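Local coordinates for protein N-acetylglucosamine-specific lectin (Saxidomus purpuratus, PDB 6A7T) that binds N-acetylglucosamine as a bivalve C-type lectin whose sugar recognition does not depend on calcium, at residues 69-74 against 125-130; 76-81 against 85-90. All coordinates share one frame; numbering follows the deposited sequence.

Contact 1: 69-74 against 125-130; sequences EEDDFI and MDYLNY. With CA (calcium ion), chain C.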
loop_
_atom_site.group_PDB
_atom_site.type_symbol
_atom_site.label_atom_id
_atom_site.label_comp_id
_atom_site.label_asym_id
_atom_site.label_seq_id
_atom_site.Cartn_x
_atom_site.Cartn_y
_atom_site.Cartn_z
ATOM N N GLU A 69 9.754 1.222 -5.548
ATOM C CA GLU A 69 8.496 0.514 -5.802
ATOM C C GLU A 69 7.406 1.543 -6.200
ATOM O O GLU A 69 6.604 1.334 -7.158
ATOM C CB GLU A 69 8.000 -0.281 -4.596
ATOM C CG GLU A 69 8.871 -1.446 -4.189
ATOM C CD GLU A 69 10.020 -1.146 -3.226
ATOM O OE1 GLU A 69 10.449 0.020 -3.100
ATOM O OE2 GLU A 69 10.540 -2.115 -2.650
ATOM N N GLU A 70 7.386 2.659 -5.466
ATOM C CA GLU A 70 6.329 3.680 -5.728
ATOM C C GLU A 70 6.645 4.397 -7.028
ATOM O O GLU A 70 5.735 4.743 -7.818
ATOM C CB GLU A 70 6.219 4.653 -4.544
ATOM C CG GLU A 70 5.045 5.654 -4.662
ATOM C CD GLU A 70 4.936 6.602 -3.475
ATOM O OE1 GLU A 70 3.882 7.209 -3.330
ATOM O OE2 GLU A 70 5.885 6.708 -2.635
ATOM N N ASP A 71 7.932 4.651 -7.241
ATOM C CA ASP A 71 8.418 5.287 -8.450
ATOM C C ASP A 71 7.966 4.459 -9.656
ATOM O O ASP A 71 7.461 5.009 -10.638
ATOM C CB ASP A 71 9.928 5.443 -8.395
ATOM C CG ASP A 71 10.538 6.119 -9.595
ATOM O OD1 ASP A 71 10.271 7.288 -9.822
ATOM O OD2 ASP A 71 11.349 5.409 -10.302
ATOM N N ASP A 72 8.118 3.144 -9.550
ATOM C CA ASP A 72 7.770 2.252 -10.654
ATOM C C ASP A 72 6.266 2.317 -10.929
ATOM O O ASP A 72 5.829 2.378 -12.100
ATOM C CB ASP A 72 8.290 0.820 -10.393
ATOM C CG ASP A 72 9.817 0.635 -10.476
ATOM O OD1 ASP A 72 10.525 1.533 -10.994
ATOM O OD2 ASP A 72 10.327 -0.437 -9.980
ATOM N N PHE A 73 5.452 2.267 -9.882
ATOM C CA PHE A 73 4.045 2.354 -9.997
ATOM C C PHE A 73 3.698 3.618 -10.779
ATOM O O PHE A 73 2.919 3.582 -11.704
ATOM C CB PHE A 73 3.361 2.358 -8.620
ATOM C CG PHE A 73 1.950 2.851 -8.668
ATOM C CD1 PHE A 73 0.953 2.098 -9.272
ATOM C CD2 PHE A 73 1.630 4.105 -8.150
ATOM C CE1 PHE A 73 -0.350 2.583 -9.369
ATOM C CE2 PHE A 73 0.332 4.577 -8.242
ATOM C CZ PHE A 73 -0.653 3.816 -8.829
ATOM N N ILE A 74 4.230 4.773 -10.351
ATOM C CA ILE A 74 3.859 6.048 -10.973
ATOM C C ILE A 74 4.254 6.014 -12.447
ATOM O O ILE A 74 3.457 6.401 -13.304
ATOM C CB ILE A 74 4.495 7.220 -10.219
ATOM C CG1 ILE A 74 3.878 7.356 -8.828
ATOM C CG2 ILE A 74 4.390 8.495 -11.031
ATOM C CD1 ILE A 74 4.670 8.197 -7.865
ATOM N N MET A 125 9.364 20.206 -8.408
ATOM C CA MET A 125 9.681 18.965 -9.105
ATOM C C MET A 125 8.497 18.447 -9.927
ATOM O O MET A 125 7.323 18.582 -9.563
ATOM C CB MET A 125 10.141 17.884 -8.140
ATOM C CG MET A 125 11.403 18.275 -7.308
ATOM S SD MET A 125 11.816 17.224 -5.972
ATOM C CE MET A 125 12.084 15.689 -6.873
ATOM N N ASP A 126 8.879 17.785 -11.010
ATOM C CA ASP A 126 7.975 17.012 -11.853
ATOM C C ASP A 126 8.598 15.654 -12.189
ATOM O O ASP A 126 9.759 15.420 -11.941
ATOM C CB ASP A 126 7.573 17.812 -13.085
ATOM C CG ASP A 126 8.667 18.192 -14.067
ATOM O OD1 ASP A 126 9.719 17.564 -14.023
ATOM O OD2 ASP A 126 8.376 19.072 -14.903
ATOM N N TYR A 127 7.763 14.733 -12.685
ATOM C CA TYR A 127 8.210 13.652 -13.599
ATOM C C TYR A 127 8.207 14.294 -14.973
ATOM O O TYR A 127 7.232 14.905 -15.349
ATOM C CB TYR A 127 7.265 12.445 -13.577
ATOM C CG TYR A 127 7.549 11.463 -12.484
ATOM C CD1 TYR A 127 8.419 10.389 -12.631
ATOM C CD2 TYR A 127 6.921 11.601 -11.248
ATOM C CE1 TYR A 127 8.660 9.496 -11.601
ATOM C CE2 TYR A 127 7.202 10.753 -10.195
ATOM C CZ TYR A 127 8.064 9.678 -10.357
ATOM O OH TYR A 127 8.332 8.837 -9.307
ATOM N N LEU A 128 9.269 14.072 -15.752
ATOM C CA LEU A 128 9.368 14.594 -17.098
ATOM C C LEU A 128 9.775 13.460 -18.040
ATOM O O LEU A 128 10.566 12.604 -17.619
ATOM C CB LEU A 128 10.476 15.658 -17.094
ATOM C CG LEU A 128 10.863 16.266 -18.439
ATOM C CD1 LEU A 128 9.739 17.030 -19.115
ATOM C CD2 LEU A 128 12.106 17.149 -18.289
ATOM N N ASN A 129 9.238 13.525 -19.258
ATOM C CA ASN A 129 9.667 12.654 -20.363
ATOM C C ASN A 129 10.131 13.538 -21.506
ATOM O O ASN A 129 9.327 14.039 -22.296
ATOM C CB ASN A 129 8.516 11.749 -20.767
ATOM C CG ASN A 129 8.919 10.763 -21.831
ATOM O OD1 ASN A 129 10.014 10.212 -21.771
ATOM N ND2 ASN A 129 8.007 10.541 -22.752
ATOM N N TYR A 130 11.435 13.772 -21.554
ATOM C CA TYR A 130 12.003 14.618 -22.589
ATOM C C TYR A 130 13.508 14.351 -22.713
ATOM O O TYR A 130 14.282 14.435 -21.755
ATOM C CB TYR A 130 11.707 16.102 -22.349
ATOM C CG TYR A 130 12.193 17.004 -23.462
ATOM C CD1 TYR A 130 11.742 16.845 -24.760
ATOM C CD2 TYR A 130 13.143 17.981 -23.223
ATOM C CE1 TYR A 130 12.206 17.643 -25.791
ATOM C CE2 TYR A 130 13.616 18.793 -24.241
ATOM C CZ TYR A 130 13.156 18.618 -25.530
ATOM O OH TYR A 130 13.624 19.422 -26.540
HETATM CA CA CA C . 4.293 8.266 -1.201
HETATM O O HOH W 1 4.083 6.129 0.029
HETATM O O HOH W 2 3.661 9.128 1.045
#
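Asp71 and Ile74, one turn apart on helix 68-78, receive the side chain of Tyr127 from strand 124-130. Just before them, Glu70 extends its chain to hold a calcium ion with OE1 at 2.4 Å and OE2 at 2.6 Å; Thr64, Glu66, Glu153 and two waters share this site. Asp71, with CG anti to its backbone N (chi1 -179°), carries its carboxylate toward the ring, and the turn about chi2 presents OD1 at the edge, close to the ring plane. There Tyr127 OH donates a short hydrogen bond of 2.5 Å to Asp71 OD1, on the anti side of the carboxylate and slightly out of its plane, with carboxylate and ring planes 22° apart; OD2 keeps a salt bridge to Arg75. A tyrosine suits this place because its ring can lie in the apolar core and its hydroxyl still reach a buried acid. Ile74 CG2 makes a CH-pi contact over one face, offset toward the rim at CE2, the side chains crossing at about a right angle. Trp137 meets the same ring edge-to-face. Helix 68-78 thus packs against strand 124-130, between antiparallel strands 86-94 and 136-140, while Phe73 stacks on Phe34 of the other sheet.

Contact 2: 76-81 against 85-90; sequences GVISAQ and HYYWIG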
loop_
_atom_site.group_PDB
_atom_site.type_symbol
_atom_site.label_atom_id
_atom_site.label_comp_id
_atom_site.label_asym_id
_atom_site.label_seq_id
_atom_site.Cartn_x
_atom_site.Cartn_y
_atom_site.Cartn_z
ATOM N N GLY A 76 4.609 3.514 -14.346
ATOM C CA GLY A 76 3.657 2.591 -15.038
ATOM C C GLY A 76 2.410 3.274 -15.560
ATOM O O GLY A 76 1.962 2.970 -16.674
ATOM N N VAL A 77 1.838 4.203 -14.784
ATOM C CA VAL A 77 0.659 4.930 -15.175
ATOM C C VAL A 77 1.025 6.008 -16.205
ATOM O O VAL A 77 0.456 6.034 -17.323
ATOM C CB VAL A 77 -0.062 5.529 -13.947
ATOM C CG1 VAL A 77 -1.289 6.328 -14.357
ATOM C CG2 VAL A 77 -0.471 4.440 -12.960
ATOM N N ILE A 78 1.968 6.902 -15.884
ATOM C CA ILE A 78 2.150 8.079 -16.734
ATOM C C ILE A 78 2.794 7.699 -18.087
ATOM O O ILE A 78 2.548 8.356 -19.071
ATOM C CB ILE A 78 2.893 9.195 -15.970
ATOM C CG1 ILE A 78 4.326 8.830 -15.611
ATOM C CG2 ILE A 78 2.065 9.558 -14.761
ATOM C CD1 ILE A 78 4.992 9.833 -14.720
ATOM N N SER A 79 3.617 6.648 -18.131
ATOM C CA SER A 79 4.299 6.202 -19.385
ATOM C C SER A 79 3.294 5.567 -20.358
ATOM O O SER A 79 3.619 5.419 -21.555
ATOM C CB SER A 79 5.433 5.270 -19.100
ATOM O OG SER A 79 4.945 3.996 -18.697
ATOM N N ALA A 80 2.099 5.217 -19.880
ATOM C CA ALA A 80 1.072 4.516 -20.727
ATOM C C ALA A 80 0.212 5.518 -21.518
ATOM O O ALA A 80 -0.688 5.088 -22.271
ATOM C CB ALA A 80 0.188 3.645 -19.862
ATOM N N GLN A 81 0.402 6.828 -21.321
ATOM C CA GLN A 81 -0.255 7.867 -22.087
ATOM C C GLN A 81 0.843 8.684 -22.781
ATOM O O GLN A 81 2.061 8.545 -22.439
ATOM C CB GLN A 81 -1.187 8.746 -21.241
ATOM C CG GLN A 81 -0.516 9.490 -20.091
ATOM C CD GLN A 81 0.175 10.744 -20.566
ATOM O OE1 GLN A 81 -0.442 11.628 -21.147
ATOM N NE2 GLN A 81 1.455 10.844 -20.287
ATOM N N HIS A 85 3.780 15.316 -21.125
ATOM C CA HIS A 85 5.192 14.966 -21.037
ATOM C C HIS A 85 5.778 15.285 -19.654
ATOM O O HIS A 85 6.923 15.017 -19.411
ATOM C CB HIS A 85 6.007 15.694 -22.146
ATOM C CG HIS A 85 5.380 15.557 -23.502
ATOM N ND1 HIS A 85 5.054 14.313 -24.047
ATOM C CD2 HIS A 85 4.993 16.484 -24.415
ATOM C CE1 HIS A 85 4.478 14.481 -25.222
ATOM N NE2 HIS A 85 4.452 15.803 -25.492
ATOM N N TYR A 86 4.987 15.910 -18.770
ATOM C CA TYR A 86 5.432 16.126 -17.389
ATOM C C TYR A 86 4.202 16.208 -16.487
ATOM O O TYR A 86 3.129 16.555 -16.938
ATOM C CB TYR A 86 6.264 17.405 -17.232
ATOM C CG TYR A 86 5.540 18.714 -17.429
ATOM C CD1 TYR A 86 5.304 19.263 -18.680
ATOM C CD2 TYR A 86 5.141 19.456 -16.334
ATOM C CE1 TYR A 86 4.635 20.473 -18.833
ATOM C CE2 TYR A 86 4.486 20.665 -16.474
ATOM C CZ TYR A 86 4.228 21.185 -17.723
ATOM O OH TYR A 86 3.565 22.390 -17.773
ATOM N N TYR A 87 4.409 15.824 -15.223
ATOM C CA TYR A 87 3.397 15.905 -14.164
ATOM C C TYR A 87 4.056 16.524 -12.935
ATOM O O TYR A 87 5.072 16.038 -12.517
ATOM C CB TYR A 87 2.871 14.518 -13.787
ATOM C CG TYR A 87 1.988 13.841 -14.798
ATOM C CD1 TYR A 87 2.531 13.242 -15.914
ATOM C CD2 TYR A 87 0.622 13.750 -14.609
ATOM C CE1 TYR A 87 1.738 12.569 -16.835
ATOM C CE2 TYR A 87 -0.189 13.089 -15.523
ATOM C CZ TYR A 87 0.375 12.498 -16.644
ATOM O OH TYR A 87 -0.403 11.869 -17.597
ATOM N N TRP A 88 3.372 17.480 -12.304
ATOM C CA TRP A 88 3.866 18.009 -11.011
ATOM C C TRP A 88 3.771 16.975 -9.896
ATOM O O TRP A 88 2.741 16.257 -9.796
ATOM C CB TRP A 88 3.071 19.258 -10.599
ATOM C CG TRP A 88 3.266 20.421 -11.526
ATOM C CD1 TRP A 88 2.283 21.105 -12.146
ATOM C CD2 TRP A 88 4.504 21.001 -11.989
ATOM N NE1 TRP A 88 2.797 22.121 -12.906
ATOM C CE2 TRP A 88 4.147 22.058 -12.852
ATOM C CE3 TRP A 88 5.857 20.747 -11.738
ATOM C CZ2 TRP A 88 5.091 22.891 -13.458
ATOM C CZ3 TRP A 88 6.794 21.563 -12.348
ATOM C CH2 TRP A 88 6.400 22.600 -13.199
ATOM N N ILE A 89 4.775 16.981 -9.007
ATOM C CA ILE A 89 4.805 16.126 -7.823
ATOM C C ILE A 89 5.190 16.970 -6.599
ATOM O O ILE A 89 5.512 18.120 -6.723
ATOM C CB ILE A 89 5.724 14.912 -7.992
ATOM C CG1 ILE A 89 7.199 15.305 -8.170
ATOM C CG2 ILE A 89 5.235 14.065 -9.145
ATOM C CD1 ILE A 89 8.164 14.122 -8.209
ATOM N N GLY A 90 5.067 16.356 -5.458
ATOM C CA GLY A 90 5.129 17.015 -4.143
ATOM C C GLY A 90 6.553 17.167 -3.640
ATOM O O GLY A 90 6.824 16.840 -2.480
#
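Ile78, near the C-terminal end of helix 68-78, lies over one face of the Tyr87 ring, and Gln81, three residues on, comes to the phenol end. The isoleucine adopts chi1 66°, with CG1 between the backbone N and the carbonyl carbon and CG2 beside the backbone N. This conformation sets CG2 above the ring, 3.8 Å from the centroid and 17° off the normal, a CH-pi contact displaced toward the rim. The branch carbon joins in: Ile78 CB is 3.7 Å from Tyr87 CE1. A beta-branched residue suits the spot, since both CB and a methyl held close to the backbone can rest on the aromatic surface. The tyrosine side chain runs past that of Ile78 in the opposite direction.

In this C-type lectin domain the contact joins the end of helix 68-78 to the start of strand 86-94 across a short connection, with a type I beta turn from Ile78 to Gln81 carrying the chain on from the helix.

In Gln81, CG is lodged between the backbone N and carbonyl carbon, and a further bend at chi2 (81°) folds the amide back on the turn. Its NE2 donates to Ile78 O at 3.0 Å, a nearly straight bond that lies in the carbonyl plane, whereas the turn's own backbone bond from Gln81 N to Ile78 O is weak. Gln81 OE1 accepts from Phe84 N, so a residue with both a donor and an acceptor fits here. The amide approaches at the edge of the tyrosine ring, with NE2 in the ring plane and the amide itself almost perpendicular to it. Gln81 CD comes to 3.2 Å from Tyr87 OH, but this is packing: the angle at NE2 is too poor for a hydrogen bond. Elsewhere, Tyr87 touches Pro149 and Ile151 of strand 148-154.

In the fold
Contacts 1 and 2 have centres about 6 Å apart and draw on successive parts of one helix, 68-78. Along the chain, contact 2 is nested within the long loop that contact 1 closes: helix, short connection, strand 86-94, and only much later strand 124-130. The two strands are antiparallel neighbours in one sheet, tied by probable backbone hydrogen bonds from Tyr87 N to Tyr127 O (3.0 Å) and from Asn129 N to His85 O (2.8 Å). Tyr87 and Tyr127, paired across these strands, both point to helix 68-78. Together they seat this calcium-binding helix on the sheet whose outer strand in this chain, 136-140, bears Asn138 and His140, which bind N-acetylglucosamine in the sugar complex; no sugar is bound here.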